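Iron-regulated outer membrane protein (Neisseria meningitidis, PDB 4B7O) is a TonB-dependent transporter of the outer membrane, probably taking up iron-siderophore complexes through a plugged beta-barrel. Local coordinates at residues 128-133 and 333-338; 367-372 and 377-382. All coordinates share one frame; numbering follows the deposited sequence.

Contact 1: 128-133 and 333-338; sequences SQILYH and LEKKRY
Arg337 pairs its guanidinium NH1 with Asp342 in a salt bridge, while the CD methylene further back along the same side chain packs against Ile130. That carbon lies 3.8 Å from Ile130 CG2, the closest approach between 128-133 and 333-338. The reach follows from the torsions: Arg337 sets CG opposite its backbone N (chi1 174°) and runs extended from CG to NE, carrying its charged end past the isoleucine. Arg304, on strand 303-320, touches the same side chain.

Lys335, two residues earlier and pointing to the same side of the strand, supplies the second surface. Its CG is 4.0 Å from Ile130 CD1, and its chain then bends at chi2 (101°) and again at chi3 and chi4. The folded course brings NZ to 4.0 Å from Ile130 CD1, a van der Waals approach of the ammonium end to a methyl. Ile130 therefore uses both branches, CG2 for the arginine and CD1 for the lysine, and no hydrogen bond joins the two segments. The backbones stay apart, with 7.8 Å between Ile130 CA and Arg337 CA, so the closest contacts are between side chains, and 198 Å² is buried in total.

Ile130 also touches Thr306 on strand 303-320, and Gln129 and Ile130 form backbone hydrogen bonds with Ala516 and Leu517, respectively. A plug-domain loop set against side chains from the inner wall of the barrel is the arrangement characteristic of TonB-dependent transporters.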
ATOM      1  N   SER A 128      -7.867  -3.605   7.749  1.00 39.10           N
ATOM      2  CA  SER A 128      -9.213  -3.977   7.289  1.00 45.36           C
ATOM      3  C   SER A 128      -9.529  -3.374   5.929  1.00 43.60           C
ATOM      4  O   SER A 128      -8.832  -2.482   5.450  1.00 47.10           O
ATOM      5  CB  SER A 128     -10.283  -3.629   8.323  1.00 44.11           C
ATOM      6  OG  SER A 128      -9.878  -4.139   9.601  1.00 52.98           O
ATOM      7  N   GLN A 129     -10.530  -3.925   5.273  1.00 43.46           N
ATOM      8  CA  GLN A 129     -10.915  -3.400   3.995  1.00 42.38           C
ATOM      9  C   GLN A 129     -12.428  -3.114   3.899  1.00 42.45           C
ATOM     10  O   GLN A 129     -13.214  -3.612   4.697  1.00 39.00           O
ATOM     11  CB  GLN A 129     -10.507  -4.401   2.950  1.00 39.33           C
ATOM     12  CG  GLN A 129     -11.390  -5.614   2.926  1.00 42.57           C
ATOM     13  CD  GLN A 129     -10.964  -6.565   1.864  1.00 43.66           C
ATOM     14  OE1 GLN A 129     -10.447  -6.163   0.826  1.00 46.29           O
ATOM     15  NE2 GLN A 129     -11.131  -7.837   2.127  1.00 42.07           N
ATOM     16  N   ILE A 130     -12.802  -2.312   2.906  1.00 41.62           N
ATOM     17  CA  ILE A 130     -14.188  -2.144   2.455  1.00 41.94           C
ATOM     18  C   ILE A 130     -14.854  -3.380   1.769  1.00 38.79           C
ATOM     19  O   ILE A 130     -15.883  -3.814   2.207  1.00 45.98           O
ATOM     20  CB  ILE A 130     -14.303  -0.866   1.591  1.00 40.88           C
ATOM     21  CG1 ILE A 130     -13.942   0.346   2.465  1.00 38.61           C
ATOM     22  CG2 ILE A 130     -15.724  -0.706   1.029  1.00 41.53           C
ATOM     23  CD1 ILE A 130     -13.611   1.560   1.650  1.00 40.15           C
ATOM     24  N   LEU A 131     -14.306  -3.931   0.695  1.00 40.82           N
ATOM     25  CA  LEU A 131     -14.920  -5.096   0.026  1.00 39.99           C
ATOM     26  C   LEU A 131     -13.923  -5.722  -0.908  1.00 43.12           C
ATOM     27  O   LEU A 131     -13.077  -5.039  -1.476  1.00 43.58           O
ATOM     28  CB  LEU A 131     -16.165  -4.716  -0.772  1.00 41.99           C
ATOM     29  CG  LEU A 131     -17.128  -5.713  -1.478  1.00 41.37           C
ATOM     30  CD1 LEU A 131     -18.135  -6.287  -0.500  1.00 40.19           C
ATOM     31  CD2 LEU A 131     -17.867  -5.031  -2.628  1.00 37.49           C
ATOM     32  N   TYR A 132     -14.041  -7.024  -1.113  1.00 43.12           N
ATOM     33  CA  TYR A 132     -12.934  -7.751  -1.713  1.00 44.09           C
ATOM     34  C   TYR A 132     -12.868  -7.472  -3.206  1.00 45.44           C
ATOM     35  O   TYR A 132     -11.872  -7.822  -3.872  1.00 48.60           O
ATOM     36  CB  TYR A 132     -12.962  -9.276  -1.364  1.00 45.19           C
ATOM     37  CG  TYR A 132     -14.092 -10.008  -2.033  1.00 45.92           C
ATOM     38  CD1 TYR A 132     -15.404 -10.001  -1.480  1.00 47.65           C
ATOM     39  CD2 TYR A 132     -13.889 -10.655  -3.253  1.00 47.99           C
ATOM     40  CE1 TYR A 132     -16.452 -10.649  -2.121  1.00 45.83           C
ATOM     41  CE2 TYR A 132     -14.932 -11.316  -3.898  1.00 52.01           C
ATOM     42  CZ  TYR A 132     -16.203 -11.311  -3.332  1.00 48.52           C
ATOM     43  OH  TYR A 132     -17.217 -11.935  -4.016  1.00 56.92           O
ATOM     44  N   HIS A 133     -13.928  -6.842  -3.729  1.00 46.08           N
ATOM     45  CA  HIS A 133     -14.032  -6.486  -5.159  1.00 41.16           C
ATOM     46  C   HIS A 133     -13.334  -5.198  -5.503  1.00 39.40           C
ATOM     47  O   HIS A 133     -13.500  -4.664  -6.592  1.00 45.74           O
ATOM     48  CB  HIS A 133     -15.502  -6.396  -5.564  1.00 43.87           C
ATOM     49  CG  HIS A 133     -16.133  -7.730  -5.831  1.00 45.45           C
ATOM     50  ND1 HIS A 133     -15.790  -8.483  -6.873  1.00 46.08           N
ATOM     51  CD2 HIS A 133     -17.113  -8.439  -5.141  1.00 45.92           C
ATOM     52  CE1 HIS A 133     -16.503  -9.635  -6.866  1.00 47.23           C
ATOM     53  NE2 HIS A 133     -17.312  -9.609  -5.810  1.00 49.38           N
ATOM     54  N   LEU A 333      -7.553   6.928  12.339  1.00 35.12           N
ATOM     55  CA  LEU A 333      -7.596   6.792  10.934  1.00 34.14           C
ATOM     56  C   LEU A 333      -9.028   6.406  10.595  1.00 38.19           C
ATOM     57  O   LEU A 333      -9.558   5.429  11.129  1.00 33.20           O
ATOM     58  CB  LEU A 333      -6.683   5.643  10.577  1.00 36.93           C
ATOM     59  CG  LEU A 333      -5.878   5.767   9.305  1.00 48.16           C
ATOM     60  CD1 LEU A 333      -4.998   4.535   9.128  1.00 51.16           C
ATOM     61  CD2 LEU A 333      -6.761   5.950   8.080  1.00 49.64           C
ATOM     62  N   GLU A 334      -9.667   7.177   9.722  1.00 38.96           N
ATOM     63  CA  GLU A 334     -11.027   6.873   9.328  1.00 41.39           C
ATOM     64  C   GLU A 334     -11.077   6.585   7.848  1.00 40.41           C
ATOM     65  O   GLU A 334     -10.591   7.361   7.055  1.00 42.18           O
ATOM     66  CB  GLU A 334     -12.013   8.013   9.660  1.00 41.00           C
ATOM     67  CG  GLU A 334     -11.970   8.489  11.116  1.00 54.16           C
ATOM     68  CD  GLU A 334     -13.093   7.970  12.058  1.00 56.43           C
ATOM     69  OE1 GLU A 334     -13.780   6.947  11.749  1.00 55.10           O
ATOM     70  OE2 GLU A 334     -13.265   8.601  13.146  1.00 52.57           O
ATOM     71  N   LYS A 335     -11.682   5.465   7.506  1.00 37.09           N
ATOM     72  CA  LYS A 335     -11.971   5.061   6.166  1.00 39.20           C
ATOM     73  C   LYS A 335     -13.527   5.144   6.133  1.00 40.24           C
ATOM     74  O   LYS A 335     -14.163   4.567   7.020  1.00 40.18           O
ATOM     75  CB  LYS A 335     -11.450   3.618   5.955  1.00 36.87           C
ATOM     76  CG  LYS A 335     -11.350   3.089   4.517  1.00 44.65           C
ATOM     77  CD  LYS A 335      -9.897   3.128   3.924  1.00 54.83           C
ATOM     78  CE  LYS A 335      -9.248   1.752   3.531  1.00 62.38           C
ATOM     79  NZ  LYS A 335      -9.788   0.854   2.418  1.00 41.98           N
ATOM     80  N   LYS A 336     -14.108   5.861   5.145  1.00 40.50           N
ATOM     81  CA  LYS A 336     -15.576   6.046   4.941  1.00 43.15           C
ATOM     82  C   LYS A 336     -15.984   5.732   3.525  1.00 43.84           C
ATOM     83  O   LYS A 336     -15.321   6.150   2.573  1.00 44.40           O
ATOM     84  CB  LYS A 336     -16.043   7.479   5.193  1.00 48.59           C
ATOM     85  CG  LYS A 336     -15.658   8.044   6.561  1.00 64.56           C
ATOM     86  CD  LYS A 336     -16.104   9.506   6.738  1.00 69.00           C
ATOM     87  CE  LYS A 336     -15.220  10.280   7.728  1.00 63.24           C
ATOM     88  NZ  LYS A 336     -15.754  11.668   7.897  1.00 65.82           N
ATOM     89  N   ARG A 337     -17.067   4.986   3.379  1.00 40.65           N
ATOM     90  CA  ARG A 337     -17.673   4.798   2.081  1.00 35.11           C
ATOM     91  C   ARG A 337     -19.066   5.335   2.179  1.00 39.76           C
ATOM     92  O   ARG A 337     -19.845   4.960   3.071  1.00 38.77           O
ATOM     93  CB  ARG A 337     -17.776   3.319   1.684  1.00 32.13           C
ATOM     94  CG  ARG A 337     -18.538   3.085   0.385  1.00 30.25           C
ATOM     95  CD  ARG A 337     -18.679   1.609   0.207  1.00 38.27           C
ATOM     96  NE  ARG A 337     -19.464   1.157  -0.951  1.00 39.25           N
ATOM     97  CZ  ARG A 337     -20.800   1.201  -1.047  1.00 39.75           C
ATOM     98  NH1 ARG A 337     -21.581   1.710  -0.064  1.00 35.80           N
ATOM     99  NH2 ARG A 337     -21.354   0.751  -2.167  1.00 37.51           N
ATOM    100  N   TYR A 338     -19.403   6.169   1.219  1.00 43.96           N
ATOM    101  CA  TYR A 338     -20.726   6.735   1.167  1.00 42.86           C
ATOM    102  C   TYR A 338     -21.271   6.422  -0.197  1.00 45.95           C
ATOM    103  O   TYR A 338     -20.699   6.841  -1.228  1.00 41.86           O
ATOM    104  CB  TYR A 338     -20.678   8.255   1.385  1.00 43.24           C
ATOM    105  CG  TYR A 338     -21.947   8.931   0.917  1.00 49.38           C
ATOM    106  CD1 TYR A 338     -23.131   8.819   1.657  1.00 52.05           C
ATOM    107  CD2 TYR A 338     -21.978   9.664  -0.278  1.00 48.01           C
ATOM    108  CE1 TYR A 338     -24.305   9.415   1.222  1.00 55.22           C
ATOM    109  CE2 TYR A 338     -23.142  10.270  -0.720  1.00 50.16           C
ATOM    110  CZ  TYR A 338     -24.301  10.154   0.037  1.00 54.00           C
ATOM    111  OH  TYR A 338     -25.460  10.758  -0.379  1.00 53.30           O
TER

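Contact 2: 367-372 and 377-382; sequences NFDSRL and LLKYGI
Tyr380 OH donates to Ser370 OG over 2.7 Å, and the serine oxygen lies at the edge of the phenol ring, near its plane. One face of that ring is covered by Phe368 CB, which sits 3.5 Å from the ring centroid and 23° off the normal, a CH-pi contact. The two aromatic rings are nearly parallel, with planes at 11°, but slid so far apart (centroids 5.2 Å) that they scarcely overlap. Tyr380 reaches across because chi1 of 48° places CG between its backbone N and carbonyl carbon, laying the ring over the neighbouring strand. Further along the strands, beside Ser370, Leu372 CD2 meets Leu378 CD2 at 3.5 Å.

Beneath these side chains runs an antiparallel ladder belonging to a beta hairpin of the transmembrane barrel, its strands 355-373 and 376-391 joined by a tight turn. Phe368 with Tyr380 and Ser370 with Leu378 are hydrogen-bonded pairs, each linked by two N-H...O bonds. The bond from Phe368 N to Tyr380 O measures 2.6 Å, and that from Leu378 N to Ser370 O 2.8 Å.

On the other face, Asp369 and Lys379 lie side by side in a non-hydrogen-bonded pair. Lys379 NZ forms a salt bridge to Asp369 OD1 at 3.2 Å, meeting it on the syn side but tilted from the carboxylate plane, and the lysine also touches Ser157. Leu377 CD1 packs on Asp369 CB at 3.9 Å. Further out, Asn367 is fixed by Tyr448 through OD1 and by Asp327 through ND2, tying the hairpin to both adjoining strands.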
ATOM      1  N   ASN A 367       8.478   4.129  20.496  1.00 39.89           N
ATOM      2  CA  ASN A 367       9.731   3.473  20.174  1.00 42.41           C
ATOM      3  C   ASN A 367      10.878   4.150  20.915  1.00 41.26           C
ATOM      4  O   ASN A 367      11.140   5.329  20.692  1.00 40.66           O
ATOM      5  CB  ASN A 367       9.922   3.499  18.651  1.00 42.51           C
ATOM      6  CG  ASN A 367       8.660   3.008  17.899  1.00 52.38           C
ATOM      7  OD1 ASN A 367       8.410   1.784  17.755  1.00 55.43           O
ATOM      8  ND2 ASN A 367       7.829   3.966  17.446  1.00 51.28           N
ATOM      9  N   PHE A 368      11.529   3.404  21.819  1.00 42.82           N
ATOM     10  CA  PHE A 368      12.719   3.869  22.562  1.00 48.14           C
ATOM     11  C   PHE A 368      14.066   3.295  22.090  1.00 51.95           C
ATOM     12  O   PHE A 368      14.174   2.084  21.801  1.00 49.08           O
ATOM     13  CB  PHE A 368      12.608   3.449  24.018  1.00 46.13           C
ATOM     14  CG  PHE A 368      11.384   3.928  24.704  1.00 53.55           C
ATOM     15  CD1 PHE A 368      11.376   5.175  25.353  1.00 51.13           C
ATOM     16  CD2 PHE A 368      10.232   3.119  24.752  1.00 59.24           C
ATOM     17  CE1 PHE A 368      10.239   5.605  26.036  1.00 56.00           C
ATOM     18  CE2 PHE A 368       9.084   3.550  25.431  1.00 61.47           C
ATOM     19  CZ  PHE A 368       9.100   4.794  26.078  1.00 62.47           C
ATOM     20  N   ASP A 369      15.078   4.170  22.101  1.00 54.43           N
ATOM     21  CA  ASP A 369      16.502   3.831  21.940  1.00 55.98           C
ATOM     22  C   ASP A 369      17.397   4.225  23.121  1.00 59.97           C
ATOM     23  O   ASP A 369      17.576   5.423  23.410  1.00 60.36           O
ATOM     24  CB  ASP A 369      17.073   4.563  20.747  1.00 55.38           C
ATOM     25  CG  ASP A 369      16.402   4.189  19.462  1.00 60.76           C
ATOM     26  OD1 ASP A 369      15.804   3.095  19.398  1.00 63.87           O
ATOM     27  OD2 ASP A 369      16.495   4.990  18.503  1.00 58.08           O
ATOM     28  N   SER A 370      17.992   3.219  23.758  1.00 53.13           N
ATOM     29  CA  SER A 370      19.110   3.437  24.707  1.00 57.30           C
ATOM     30  C   SER A 370      20.444   2.784  24.217  1.00 61.34           C
ATOM     31  O   SER A 370      20.523   1.561  23.929  1.00 56.93           O
ATOM     32  CB  SER A 370      18.792   2.939  26.120  1.00 50.42           C
ATOM     33  OG  SER A 370      17.469   2.490  26.236  1.00 57.05           O
ATOM     34  N   ARG A 371      21.454   3.645  24.108  1.00 54.25           N
ATOM     35  CA  ARG A 371      22.840   3.299  23.881  1.00 53.71           C
ATOM     36  C   ARG A 371      23.416   2.460  25.041  1.00 54.44           C
ATOM     37  O   ARG A 371      23.314   2.819  26.207  1.00 58.47           O
ATOM     38  CB  ARG A 371      23.619   4.609  23.749  1.00 49.15           C
ATOM     39  CG  ARG A 371      25.086   4.411  23.506  1.00 52.77           C
ATOM     40  CD  ARG A 371      25.535   5.171  22.273  1.00 57.27           C
ATOM     41  NE  ARG A 371      24.874   4.664  21.072  1.00 63.06           N
ATOM     42  CZ  ARG A 371      24.805   5.311  19.910  1.00 65.79           C
ATOM     43  NH1 ARG A 371      25.367   6.516  19.779  1.00 61.73           N
ATOM     44  NH2 ARG A 371      24.154   4.756  18.885  1.00 56.60           N
ATOM     45  N   LEU A 372      24.009   1.333  24.713  1.00 54.68           N
ATOM     46  CA  LEU A 372      24.624   0.494  25.704  1.00 53.69           C
ATOM     47  C   LEU A 372      26.130   0.618  25.687  1.00 59.42           C
ATOM     48  O   LEU A 372      26.769   0.447  26.712  1.00 67.49           O
ATOM     49  CB  LEU A 372      24.221  -0.936  25.474  1.00 53.80           C
ATOM     50  CG  LEU A 372      22.956  -1.271  26.249  1.00 55.07           C
ATOM     51  CD1 LEU A 372      22.037  -0.072  26.478  1.00 52.36           C
ATOM     52  CD2 LEU A 372      22.259  -2.427  25.563  1.00 49.16           C
ATOM     53  N   LEU A 377      23.282  -0.267  20.150  1.00 54.02           N
ATOM     54  CA  LEU A 377      22.041   0.444  20.451  1.00 44.42           C
ATOM     55  C   LEU A 377      21.045  -0.618  20.834  1.00 44.76           C
ATOM     56  O   LEU A 377      21.084  -1.729  20.288  1.00 46.04           O
ATOM     57  CB  LEU A 377      21.565   1.221  19.215  1.00 45.00           C
ATOM     58  CG  LEU A 377      20.376   2.190  19.349  1.00 49.93           C
ATOM     59  CD1 LEU A 377      20.717   3.410  20.229  1.00 47.70           C
ATOM     60  CD2 LEU A 377      19.881   2.663  17.986  1.00 42.62           C
ATOM     61  N   LEU A 378      20.195  -0.307  21.803  1.00 43.40           N
ATOM     62  CA  LEU A 378      19.133  -1.206  22.214  1.00 48.73           C
ATOM     63  C   LEU A 378      17.816  -0.503  21.862  1.00 54.71           C
ATOM     64  O   LEU A 378      17.654   0.702  22.148  1.00 53.28           O
ATOM     65  CB  LEU A 378      19.198  -1.396  23.728  1.00 47.89           C
ATOM     66  CG  LEU A 378      18.310  -2.486  24.351  1.00 53.08           C
ATOM     67  CD1 LEU A 378      18.293  -3.800  23.571  1.00 48.73           C
ATOM     68  CD2 LEU A 378      18.736  -2.780  25.787  1.00 51.87           C
ATOM     69  N   LYS A 379      16.896  -1.205  21.214  1.00 45.40           N
ATOM     70  CA  LYS A 379      15.596  -0.578  20.883  1.00 43.87           C
ATOM     71  C   LYS A 379      14.510  -1.360  21.538  1.00 46.25           C
ATOM     72  O   LYS A 379      14.562  -2.603  21.559  1.00 46.66           O
ATOM     73  CB  LYS A 379      15.300  -0.589  19.383  1.00 47.08           C
ATOM     74  CG  LYS A 379      16.132   0.334  18.506  1.00 41.62           C
ATOM     75  CD  LYS A 379      16.010  -0.134  17.063  1.00 43.54           C
ATOM     76  CE  LYS A 379      15.225   0.805  16.163  1.00 43.22           C
ATOM     77  NZ  LYS A 379      15.805   2.172  16.284  1.00 49.23           N
ATOM     78  N   TYR A 380      13.506  -0.652  22.069  1.00 45.15           N
ATOM     79  CA  TYR A 380      12.346  -1.336  22.628  1.00 43.33           C
ATOM     80  C   TYR A 380      11.178  -0.367  22.489  1.00 44.36           C
ATOM     81  O   TYR A 380      11.354   0.869  22.445  1.00 43.62           O
ATOM     82  CB  TYR A 380      12.613  -1.745  24.102  1.00 38.79           C
ATOM     83  CG  TYR A 380      13.192  -0.570  24.880  1.00 40.30           C
ATOM     84  CD1 TYR A 380      14.491  -0.183  24.673  1.00 41.54           C
ATOM     85  CD2 TYR A 380      12.404   0.205  25.775  1.00 40.02           C
ATOM     86  CE1 TYR A 380      15.055   0.893  25.339  1.00 43.17           C
ATOM     87  CE2 TYR A 380      12.954   1.315  26.441  1.00 43.22           C
ATOM     88  CZ  TYR A 380      14.289   1.642  26.223  1.00 44.34           C
ATOM     89  OH  TYR A 380      14.890   2.735  26.807  1.00 42.31           O
ATOM     90  N   GLY A 381       9.990  -0.929  22.406  1.00 39.73           N
ATOM     91  CA  GLY A 381       8.822  -0.127  22.358  1.00 38.80           C
ATOM     92  C   GLY A 381       7.567  -0.923  22.359  1.00 35.88           C
ATOM     93  O   GLY A 381       7.580  -2.151  22.568  1.00 39.42           O
ATOM     94  N   ILE A 382       6.490  -0.217  22.070  1.00 36.51           N
ATOM     95  CA  ILE A 382       5.103  -0.712  22.277  1.00 38.29           C
ATOM     96  C   ILE A 382       4.231  -0.298  21.103  1.00 36.34           C
ATOM     97  O   ILE A 382       4.320   0.825  20.646  1.00 33.14           O
ATOM     98  CB  ILE A 382       4.499  -0.017  23.527  1.00 39.89           C
ATOM     99  CG1 ILE A 382       5.262  -0.427  24.772  1.00 40.62           C
ATOM    100  CG2 ILE A 382       3.053  -0.430  23.749  1.00 40.37           C
ATOM    101  CD1 ILE A 382       4.958  -1.879  25.114  1.00 40.35           C
TER

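Overall arrangement
The contacts come in series along the chain: contact 1 joins a loop between strands 118-121 and 144-150 to strand 323-339, and contact 2 follows on strands 355-373 and 376-391. Their centres are 35 Å apart, the nearest atoms about 15 Å, and they do not touch. They are nonetheless connected through the barrel wall, since strands 323-339 and 355-373 are hydrogen-bonded neighbours. Contact 1, 14 Å from the chain centre, is a buried meeting of plug and barrel; contact 2, at 27 Å, lies near the surface within the wall itself. One is a point where a plug loop meets the barrel's inner side, while the other is one of the hairpin pairings between neighbouring strands that build the wall.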